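PDB 4ZKQ: uncharacterized protein, which probably binds host chemokines as a viral decoy receptor encoded by a rodent gammaherpesvirus. Local coordinates for residues A[221-229]-A[273-282]; A[323-331]-A[341-352]. All coordinates share one frame; numbering follows the deposited sequence.

Contact 1: residues A[221-229]-A[273-282]; sequences LYCGERLMT and MEYSECEEVT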
loop_
_atom_site.group_PDB
_atom_site.type_symbol
_atom_site.label_atom_id
_atom_site.label_comp_id
_atom_site.label_asym_id
_atom_site.label_seq_id
_atom_site.Cartn_x
_atom_site.Cartn_y
_atom_site.Cartn_z
ATOM N N LEU A 221 6.726 -10.182 12.891
ATOM C CA LEU A 221 5.862 -9.283 13.636
ATOM C C LEU A 221 6.092 -9.493 15.120
ATOM O O LEU A 221 6.087 -10.629 15.600
ATOM C CB LEU A 221 4.395 -9.519 13.283
ATOM C CG LEU A 221 3.391 -8.669 14.060
ATOM C CD1 LEU A 221 3.627 -7.178 13.837
ATOM C CD2 LEU A 221 1.975 -9.051 13.673
ATOM N N TYR A 222 6.307 -8.391 15.827
ATOM C CA TYR A 222 6.576 -8.413 17.258
ATOM C C TYR A 222 5.581 -7.571 18.035
ATOM O O TYR A 222 4.984 -6.637 17.501
ATOM C CB TYR A 222 7.967 -7.870 17.566
ATOM C CG TYR A 222 9.127 -8.535 16.873
ATOM C CD1 TYR A 222 9.432 -8.243 15.550
ATOM C CD2 TYR A 222 9.956 -9.410 17.561
ATOM C CE1 TYR A 222 10.512 -8.834 14.923
ATOM C CE2 TYR A 222 11.035 -10.003 16.946
ATOM C CZ TYR A 222 11.311 -9.710 15.628
ATOM O OH TYR A 222 12.387 -10.304 15.013
ATOM N N CYS A 223 5.427 -7.898 19.312
ATOM C CA CYS A 223 4.823 -6.984 20.270
ATOM C C CYS A 223 5.925 -6.723 21.277
ATOM O O CYS A 223 6.310 -7.610 22.042
ATOM C CB CYS A 223 3.558 -7.561 20.919
ATOM S SG CYS A 223 3.770 -9.186 21.677
ATOM N N GLY A 224 6.469 -5.515 21.234
ATOM C CA GLY A 224 7.685 -5.223 21.958
ATOM C C GLY A 224 8.803 -6.062 21.372
ATOM O O GLY A 224 9.217 -5.849 20.228
ATOM N N GLU A 225 9.268 -7.032 22.151
ATOM C CA GLU A 225 10.347 -7.918 21.733
ATOM C C GLU A 225 9.923 -9.394 21.787
ATOM O O GLU A 225 10.760 -10.293 21.697
ATOM C CB GLU A 225 11.589 -7.669 22.602
ATOM C CG GLU A 225 12.224 -6.285 22.375
ATOM C CD GLU A 225 13.407 -6.000 23.291
ATOM O OE1 GLU A 225 13.181 -5.545 24.433
ATOM O OE2 GLU A 225 14.563 -6.219 22.867
ATOM N N ARG A 226 8.624 -9.643 21.930
ATOM C CA ARG A 226 8.091 -10.992 21.762
ATOM C C ARG A 226 7.686 -11.182 20.308
ATOM O O ARG A 226 6.900 -10.402 19.777
ATOM C CB ARG A 226 6.887 -11.245 22.668
ATOM C CG ARG A 226 7.171 -11.163 24.152
ATOM C CD ARG A 226 5.978 -11.683 24.920
ATOM N NE ARG A 226 5.978 -11.264 26.319
ATOM C CZ ARG A 226 6.201 -12.065 27.359
ATOM N NH1 ARG A 226 6.451 -13.360 27.188
ATOM N NH2 ARG A 226 6.170 -11.562 28.585
ATOM N N LEU A 227 8.222 -12.218 19.672
ATOM C CA LEU A 227 7.904 -12.521 18.281
ATOM C C LEU A 227 6.538 -13.181 18.177
ATOM O O LEU A 227 6.302 -14.236 18.764
ATOM C CB LEU A 227 8.972 -13.427 17.678
ATOM C CG LEU A 227 8.746 -13.878 16.233
ATOM C CD1 LEU A 227 8.873 -12.706 15.266
ATOM C CD2 LEU A 227 9.727 -14.976 15.880
ATOM N N MET A 228 5.638 -12.542 17.437
ATOM C CA MET A 228 4.276 -13.032 17.274
ATOM C C MET A 228 4.158 -13.970 16.071
ATOM O O MET A 228 3.573 -15.047 16.171
ATOM C CB MET A 228 3.315 -11.854 17.123
ATOM C CG MET A 228 3.415 -10.838 18.257
ATOM S SD MET A 228 2.486 -9.323 17.942
ATOM C CE MET A 228 0.834 -9.986 17.863
ATOM N N THR A 229 4.722 -13.565 14.938
ATOM C CA THR A 229 4.669 -14.386 13.736
ATOM C C THR A 229 5.756 -13.984 12.748
ATOM O O THR A 229 6.386 -12.934 12.893
ATOM C CB THR A 229 3.296 -14.289 13.050
ATOM O OG1 THR A 229 3.268 -15.152 11.906
ATOM C CG2 THR A 229 3.004 -12.858 12.613
ATOM N N MET A 273 -7.232 -13.423 18.539
ATOM C CA MET A 273 -5.794 -13.224 18.596
ATOM C C MET A 273 -5.126 -14.568 18.848
ATOM O O MET A 273 -5.114 -15.056 19.979
ATOM C CB MET A 273 -5.427 -12.218 19.688
ATOM C CG MET A 273 -3.957 -11.846 19.735
ATOM S SD MET A 273 -3.362 -11.097 18.207
ATOM C CE MET A 273 -2.095 -10.011 18.852
ATOM N N GLU A 274 -4.588 -15.175 17.795
ATOM C CA GLU A 274 -3.970 -16.489 17.928
ATOM C C GLU A 274 -2.758 -16.401 18.841
ATOM O O GLU A 274 -2.476 -17.325 19.603
ATOM C CB GLU A 274 -3.565 -17.054 16.561
ATOM C CG GLU A 274 -2.951 -18.455 16.620
ATOM C CD GLU A 274 -3.779 -19.443 17.432
ATOM O OE1 GLU A 274 -5.025 -19.334 17.428
ATOM O OE2 GLU A 274 -3.180 -20.330 18.080
ATOM N N TYR A 275 -2.050 -15.279 18.759
ATOM C CA TYR A 275 -0.893 -15.043 19.610
ATOM C C TYR A 275 -1.273 -14.139 20.780
ATOM O O TYR A 275 -1.334 -12.915 20.643
ATOM C CB TYR A 275 0.249 -14.424 18.808
ATOM C CG TYR A 275 1.563 -14.453 19.549
ATOM C CD1 TYR A 275 1.913 -13.433 20.424
ATOM C CD2 TYR A 275 2.446 -15.512 19.388
ATOM C CE1 TYR A 275 3.113 -13.460 21.107
ATOM C CE2 TYR A 275 3.648 -15.551 20.068
ATOM C CZ TYR A 275 3.977 -14.523 20.927
ATOM O OH TYR A 275 5.174 -14.558 21.606
ATOM N N SER A 276 -1.529 -14.759 21.929
ATOM C CA SER A 276 -2.035 -14.055 23.105
ATOM C C SER A 276 -0.963 -13.878 24.174
ATOM O O SER A 276 -1.282 -13.666 25.346
ATOM C CB SER A 276 -3.226 -14.814 23.695
ATOM O OG SER A 276 -4.281 -14.924 22.753
ATOM N N GLU A 277 0.301 -13.959 23.774
ATOM C CA GLU A 277 1.400 -13.919 24.734
ATOM C C GLU A 277 2.014 -12.525 24.904
ATOM O O GLU A 277 3.001 -12.370 25.622
ATOM C CB GLU A 277 2.479 -14.921 24.325
ATOM C CG GLU A 277 2.053 -16.373 24.502
ATOM C CD GLU A 277 3.197 -17.348 24.319
ATOM O OE1 GLU A 277 3.889 -17.268 23.284
ATOM O OE2 GLU A 277 3.408 -18.192 25.216
ATOM N N CYS A 278 1.423 -11.516 24.265
ATOM C CA CYS A 278 1.870 -10.132 24.433
ATOM C C CYS A 278 1.431 -9.588 25.782
ATOM O O CYS A 278 0.331 -9.882 26.243
ATOM C CB CYS A 278 1.309 -9.226 23.334
ATOM S SG CYS A 278 1.793 -9.668 21.640
ATOM N N GLU A 279 2.276 -8.777 26.408
ATOM C CA GLU A 279 1.854 -8.052 27.594
ATOM C C GLU A 279 0.844 -6.988 27.179
ATOM O O GLU A 279 0.935 -6.433 26.084
ATOM C CB GLU A 279 3.053 -7.425 28.306
ATOM C CG GLU A 279 4.098 -8.425 28.748
ATOM C CD GLU A 279 5.164 -7.793 29.619
ATOM O OE1 GLU A 279 4.828 -7.326 30.732
ATOM O OE2 GLU A 279 6.334 -7.755 29.186
ATOM N N GLU A 280 -0.129 -6.710 28.045
ATOM C CA GLU A 280 -1.181 -5.754 27.727
ATOM C C GLU A 280 -0.627 -4.342 27.625
ATOM O O GLU A 280 -1.226 -3.472 26.998
ATOM C CB GLU A 280 -2.291 -5.813 28.781
ATOM C CG GLU A 280 -3.089 -7.105 28.755
ATOM C CD GLU A 280 -3.947 -7.249 27.514
ATOM O OE1 GLU A 280 -4.418 -6.218 26.983
ATOM O OE2 GLU A 280 -4.149 -8.398 27.066
ATOM N N VAL A 281 0.519 -4.125 28.258
ATOM C CA VAL A 281 1.248 -2.877 28.125
ATOM C C VAL A 281 2.668 -3.239 27.773
ATOM O O VAL A 281 3.313 -4.017 28.472
ATOM C CB VAL A 281 1.204 -2.042 29.403
ATOM C CG1 VAL A 281 1.994 -0.752 29.224
ATOM C CG2 VAL A 281 -0.225 -1.739 29.748
ATOM N N THR A 282 3.150 -2.698 26.665
ATOM C CA THR A 282 4.444 -3.106 26.161
ATOM C C THR A 282 5.526 -2.466 27.026
ATOM O O THR A 282 5.444 -1.277 27.329
ATOM C CB THR A 282 4.615 -2.714 24.689
ATOM O OG1 THR A 282 3.462 -3.141 23.948
ATOM C CG2 THR A 282 5.860 -3.359 24.109
HETATM O O HOH W 1 4.612 -7.983 24.582
#

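Contact 2: residues A[323-331]-A[341-352]; sequences YESCAFVIP and RRIMSKCYPFRL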
loop_
_atom_site.group_PDB
_atom_site.type_symbol
_atom_site.label_atom_id
_atom_site.label_comp_id
_atom_site.label_asym_id
_atom_site.label_seq_id
_atom_site.Cartn_x
_atom_site.Cartn_y
_atom_site.Cartn_z
ATOM N N TYR A 323 -5.529 9.433 13.385
ATOM C CA TYR A 323 -4.265 8.718 13.255
ATOM C C TYR A 323 -3.095 9.677 13.122
ATOM O O TYR A 323 -3.168 10.655 12.385
ATOM C CB TYR A 323 -4.306 7.775 12.045
ATOM C CG TYR A 323 -5.275 6.628 12.212
ATOM C CD1 TYR A 323 -4.890 5.456 12.845
ATOM C CD2 TYR A 323 -6.577 6.721 11.744
ATOM C CE1 TYR A 323 -5.775 4.408 13.007
ATOM C CE2 TYR A 323 -7.469 5.678 11.899
ATOM C CZ TYR A 323 -7.063 4.524 12.532
ATOM O OH TYR A 323 -7.945 3.484 12.688
ATOM N N GLU A 324 -2.024 9.390 13.856
ATOM C CA GLU A 324 -0.754 10.090 13.694
ATOM C C GLU A 324 0.163 9.167 12.907
ATOM O O GLU A 324 0.232 7.982 13.209
ATOM C CB GLU A 324 -0.125 10.436 15.048
ATOM C CG GLU A 324 -1.036 11.155 16.034
ATOM C CD GLU A 324 -1.107 12.656 15.812
ATOM O OE1 GLU A 324 -0.301 13.198 15.027
ATOM O OE2 GLU A 324 -1.975 13.298 16.437
ATOM N N SER A 325 0.855 9.695 11.900
ATOM C CA SER A 325 1.753 8.876 11.088
ATOM C C SER A 325 2.954 9.671 10.585
ATOM O O SER A 325 2.826 10.830 10.195
ATOM C CB SER A 325 0.999 8.282 9.895
ATOM O OG SER A 325 1.826 7.393 9.167
ATOM N N CYS A 326 4.114 9.027 10.609
ATOM C CA CYS A 326 5.348 9.588 10.083
ATOM C C CYS A 326 6.093 8.486 9.347
ATOM O O CYS A 326 5.846 7.300 9.587
ATOM C CB CYS A 326 6.216 10.164 11.206
ATOM S SG CYS A 326 5.331 11.315 12.278
ATOM N N ALA A 327 6.999 8.872 8.456
ATOM C CA ALA A 327 7.839 7.900 7.771
ATOM C C ALA A 327 9.245 8.452 7.599
ATOM O O ALA A 327 9.428 9.664 7.513
ATOM C CB ALA A 327 7.235 7.522 6.432
ATOM N N PHE A 328 10.224 7.552 7.577
ATOM C CA PHE A 328 11.631 7.916 7.492
ATOM C C PHE A 328 12.337 7.038 6.486
ATOM O O PHE A 328 12.117 5.828 6.464
ATOM C CB PHE A 328 12.319 7.771 8.850
ATOM C CG PHE A 328 11.618 8.475 9.952
ATOM C CD1 PHE A 328 10.584 7.855 10.632
ATOM C CD2 PHE A 328 11.982 9.761 10.310
ATOM C CE1 PHE A 328 9.928 8.503 11.651
ATOM C CE2 PHE A 328 11.332 10.411 11.329
ATOM C CZ PHE A 328 10.301 9.780 12.002
ATOM N N VAL A 329 13.178 7.647 5.655
ATOM C CA VAL A 329 14.072 6.897 4.782
ATOM C C VAL A 329 15.447 6.835 5.429
ATOM O O VAL A 329 15.988 7.860 5.839
ATOM C CB VAL A 329 14.203 7.528 3.382
ATOM C CG1 VAL A 329 14.869 6.543 2.425
ATOM C CG2 VAL A 329 12.854 7.946 2.850
ATOM N N ILE A 330 16.007 5.635 5.513
ATOM C CA ILE A 330 17.282 5.430 6.180
ATOM C C ILE A 330 18.258 4.780 5.214
ATOM O O ILE A 330 18.261 3.559 5.058
ATOM C CB ILE A 330 17.148 4.548 7.438
ATOM C CG1 ILE A 330 15.960 4.999 8.294
ATOM C CG2 ILE A 330 18.447 4.585 8.234
ATOM C CD1 ILE A 330 15.696 4.121 9.495
ATOM N N PRO A 331 19.081 5.596 4.542
ATOM C CA PRO A 331 20.066 4.999 3.638
ATOM C C PRO A 331 21.104 4.206 4.419
ATOM O O PRO A 331 21.319 4.496 5.600
ATOM C CB PRO A 331 20.691 6.212 2.945
ATOM C CG PRO A 331 20.548 7.311 3.928
ATOM C CD PRO A 331 19.252 7.056 4.653
ATOM N N ARG A 341 15.977 10.034 7.506
ATOM C CA ARG A 341 15.466 11.232 6.853
ATOM C C ARG A 341 13.950 11.246 6.948
ATOM O O ARG A 341 13.288 10.387 6.379
ATOM C CB ARG A 341 15.872 11.277 5.375
ATOM C CG ARG A 341 17.263 10.727 5.037
ATOM C CD ARG A 341 18.329 11.733 5.333
ATOM N NE ARG A 341 19.457 11.617 4.408
ATOM C CZ ARG A 341 20.580 10.941 4.639
ATOM N NH1 ARG A 341 20.766 10.273 5.771
ATOM N NH2 ARG A 341 21.533 10.933 3.721
ATOM N N ARG A 342 13.403 12.224 7.655
ATOM C CA ARG A 342 11.963 12.379 7.768
ATOM C C ARG A 342 11.371 12.736 6.412
ATOM O O ARG A 342 11.929 13.557 5.680
ATOM C CB ARG A 342 11.644 13.455 8.797
ATOM C CG ARG A 342 10.262 13.371 9.407
ATOM C CD ARG A 342 10.076 14.475 10.444
ATOM N NE ARG A 342 11.138 14.467 11.450
ATOM C CZ ARG A 342 11.301 15.399 12.383
ATOM N NH1 ARG A 342 10.473 16.434 12.453
ATOM N NH2 ARG A 342 12.299 15.297 13.251
ATOM N N ILE A 343 10.248 12.117 6.066
ATOM C CA ILE A 343 9.672 12.331 4.745
ATOM C C ILE A 343 8.818 13.596 4.711
ATOM O O ILE A 343 8.931 14.403 3.779
ATOM C CB ILE A 343 8.859 11.112 4.289
ATOM C CG1 ILE A 343 9.826 9.986 3.922
ATOM C CG2 ILE A 343 8.000 11.473 3.089
ATOM C CD1 ILE A 343 9.176 8.706 3.445
ATOM N N MET A 344 7.974 13.798 5.718
ATOM C CA MET A 344 7.268 15.079 5.770
ATOM C C MET A 344 7.987 16.074 6.666
ATOM O O MET A 344 8.935 15.719 7.366
ATOM C CB MET A 344 5.831 14.909 6.229
ATOM C CG MET A 344 4.903 14.452 5.113
ATOM S SD MET A 344 3.138 14.575 5.489
ATOM C CE MET A 344 2.456 14.623 3.826
ATOM N N SER A 345 7.525 17.320 6.637
ATOM C CA SER A 345 8.207 18.426 7.311
ATOM C C SER A 345 8.483 18.135 8.789
ATOM O O SER A 345 9.617 18.264 9.252
ATOM C CB SER A 345 7.380 19.712 7.180
ATOM O OG SER A 345 7.961 20.768 7.916
ATOM N N LYS A 346 7.447 17.733 9.518
ATOM C CA LYS A 346 7.563 17.568 10.962
ATOM C C LYS A 346 6.878 16.295 11.458
ATOM O O LYS A 346 5.795 15.948 10.986
ATOM C CB LYS A 346 6.965 18.786 11.664
ATOM C CG LYS A 346 5.471 18.946 11.416
ATOM C CD LYS A 346 4.938 20.237 12.007
ATOM C CE LYS A 346 3.449 20.387 11.741
ATOM N NZ LYS A 346 2.658 19.261 12.317
ATOM N N CYS A 347 7.504 15.609 12.410
ATOM C CA CYS A 347 6.877 14.466 13.066
ATOM C C CYS A 347 6.906 14.681 14.566
ATOM O O CYS A 347 7.890 14.370 15.234
ATOM C CB CYS A 347 7.577 13.157 12.708
ATOM S SG CYS A 347 6.868 11.715 13.540
ATOM N N TYR A 348 5.814 15.213 15.095
ATOM C CA TYR A 348 5.761 15.564 16.504
ATOM C C TYR A 348 5.651 14.353 17.435
ATOM O O TYR A 348 6.326 14.311 18.463
ATOM C CB TYR A 348 4.594 16.523 16.752
ATOM C CG TYR A 348 4.838 17.926 16.231
ATOM C CD1 TYR A 348 6.063 18.557 16.417
ATOM C CD2 TYR A 348 3.844 18.617 15.552
ATOM C CE1 TYR A 348 6.290 19.833 15.945
ATOM C CE2 TYR A 348 4.062 19.895 15.077
ATOM C CZ TYR A 348 5.287 20.499 15.276
ATOM O OH TYR A 348 5.512 21.772 14.803
ATOM N N PRO A 349 4.811 13.361 17.083
ATOM C CA PRO A 349 4.612 12.238 18.010
ATOM C C PRO A 349 5.801 11.286 18.145
ATOM O O PRO A 349 5.958 10.680 19.204
ATOM C CB PRO A 349 3.418 11.486 17.405
ATOM C CG PRO A 349 2.814 12.402 16.417
ATOM C CD PRO A 349 3.919 13.263 15.916
ATOM N N PHE A 350 6.618 11.151 17.103
ATOM C CA PHE A 350 7.624 10.091 17.083
ATOM C C PHE A 350 9.027 10.569 16.763
ATOM O O PHE A 350 9.223 11.470 15.947
ATOM C CB PHE A 350 7.229 9.025 16.064
ATOM C CG PHE A 350 5.810 8.542 16.205
ATOM C CD1 PHE A 350 5.430 7.784 17.295
ATOM C CD2 PHE A 350 4.867 8.829 15.234
ATOM C CE1 PHE A 350 4.129 7.327 17.422
ATOM C CE2 PHE A 350 3.565 8.377 15.353
ATOM C CZ PHE A 350 3.196 7.622 16.450
ATOM N N ARG A 351 9.999 9.938 17.412
ATOM C CA ARG A 351 11.400 10.101 17.056
ATOM C C ARG A 351 12.015 8.727 16.904
ATOM O O ARG A 351 11.814 7.843 17.737
ATOM C CB ARG A 351 12.167 10.912 18.104
ATOM C CG ARG A 351 13.630 11.161 17.731
ATOM C CD ARG A 351 14.440 11.781 18.871
ATOM N NE ARG A 351 13.811 12.985 19.418
ATOM C CZ ARG A 351 13.189 13.055 20.593
ATOM N NH1 ARG A 351 13.103 11.992 21.388
ATOM N NH2 ARG A 351 12.653 14.204 20.983
ATOM N N LEU A 352 12.765 8.554 15.825
ATOM C CA LEU A 352 13.393 7.285 15.527
ATOM C C LEU A 352 14.889 7.511 15.378
ATOM O O LEU A 352 15.320 8.398 14.644
ATOM C CB LEU A 352 12.794 6.686 14.255
ATOM C CG LEU A 352 13.172 5.255 13.893
ATOM C CD1 LEU A 352 12.570 4.286 14.883
ATOM C CD2 LEU A 352 12.695 4.934 12.484
HETATM O O HOH W 2 3.798 13.443 10.004
HETATM O O HOH W 3 6.708 11.626 7.630
#

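Contact 1: residues A[221-229]-A[273-282]
Cys-223 and Cys-278 form a disulfide between a tight hairpin and the loop that packs against it. The two SG atoms are 2.0 Å apart and the bridge torsion is -97°, close to the relaxed right angle. The SG of Cys-223 sits between its own backbone N and carbonyl carbon (chi1 53°), which turns it toward the loop.

Beside the bridge, Tyr-275 turns one ring face to the backbone of Met-228. The CA of Met-228 stands 3.6 Å from the ring centroid, only 6° off the normal, a CH-pi contact over the centre of the face. The side chain of Met-228 continues on the same side of the ring, past its CD1-CE1 edge, with its CG 3.7 Å from Tyr-275 CD1. With CG anti to the carbonyl carbon and the next torsion extended, Met-228 SD reaches to 3.8 Å from the SG of Cys-278. Met-228 thus fills the angle between ring and disulfide. It also forms a classic beta bulge with Thr-229 opposite Leu-221.

Arg-226 extends along the loop from beside Tyr-275 toward Glu-279. One face of its guanidinium lies over the carbonyl oxygen of Glu-277. Its NH2 makes a long salt bridge of 3.9 Å to Glu-279 OE2, with the two planar groups nearly perpendicular. A water joins Cys-223 O to Glu-279 N. At the turn, the methyl CG2 of Thr-282 presses on Gly-224 CA at 3.4 Å, a tight fit.

The hairpin joins strands 206-223 and 226-231 through a type II' turn from Cys-223 to Arg-226. The loop follows strand 260-263 and leads to strand 285-286. Strand 388-395 lies alongside: its Tyr-395 touches both cysteines, and its backbone N bonds to Thr-282 OG1.

Contact 2: residues A[323-331]-A[341-352]
Val-329 and Arg-341 exchange two backbone hydrogen bonds and so form an antiparallel hydrogen-bonded pair. Arg-341 N gives the shorter one, 2.7 Å to Val-329 O, and Val-329 N answers to Arg-341 O. A third bond runs from Ile-343 N to Ala-327 O at 3.0 Å. Between them lies the non-hydrogen-bonded pair of Phe-328 and Arg-342. Farther along, a water accepts from both Ala-327 N and Met-344 N where the two backbones separate.

Arg-341 is bent at its second and third torsions (chi2 -80°), which folds the guanidinium back over Pro-331. CG of that proline lies over one face, 3.5 Å from Arg-341 NH1. NH2 bonds to the carbonyl of Arg-335, and NH1 to those of Arg-336 and Val-339.

Beyond the paired strands is the disulfide between Cys-326 and Cys-347, with a torsion of 91°. Cys-326 SG lies at the edge of the Phe-350 ring, 5.2 Å from its centroid, while Cys-347 SG approaches the Phe-328 ring obliquely.

Phe-328 lies side by side with Arg-342. Its CE2 is 3.7 Å from Arg-342 CG, and the ring and guanidinium planes are 78° apart. Leu-352 places its CB over one face of the ring, near the rim. On the side of Val-329, Ile-343 CD1 packs 3.8 Å from both Ala-327 CB and Val-329 CG2. Past the disulfide, Pro-349 CG rests against the side chain of Glu-324.

Strand 324-330 pairs with strand 308-315, whereas Phe-350 and Leu-352 begin strand 350-355 of a separate four-stranded sheet. Their packing on Cys-326 and Phe-328 joins two sheets. Backbone bonds thus set the register of a short hairpin, and a covalent bridge fastens the irregular chain beyond it. Carbonyl oxygens probably offset part of the buried guanidinium charge.

Contacts 1 and 2 follow each other along the chain, the first closing before the second opens. Their centres are about 24 Å apart and their nearest atoms about 12 Å, so they do not touch. Both reach the same branched sheet. Strand 388-395 borders contact 1 and pairs with strand 378-384, whose Met-383, Val-379 and Leu-381 pack on contact 2. Each contact holds one disulfide, but the settings differ: 221-229 with 273-282 is a partly exposed join of hairpin and loop, whereas 323-331 with 341-352 is largely buried. Neither contact contains a bound ligand.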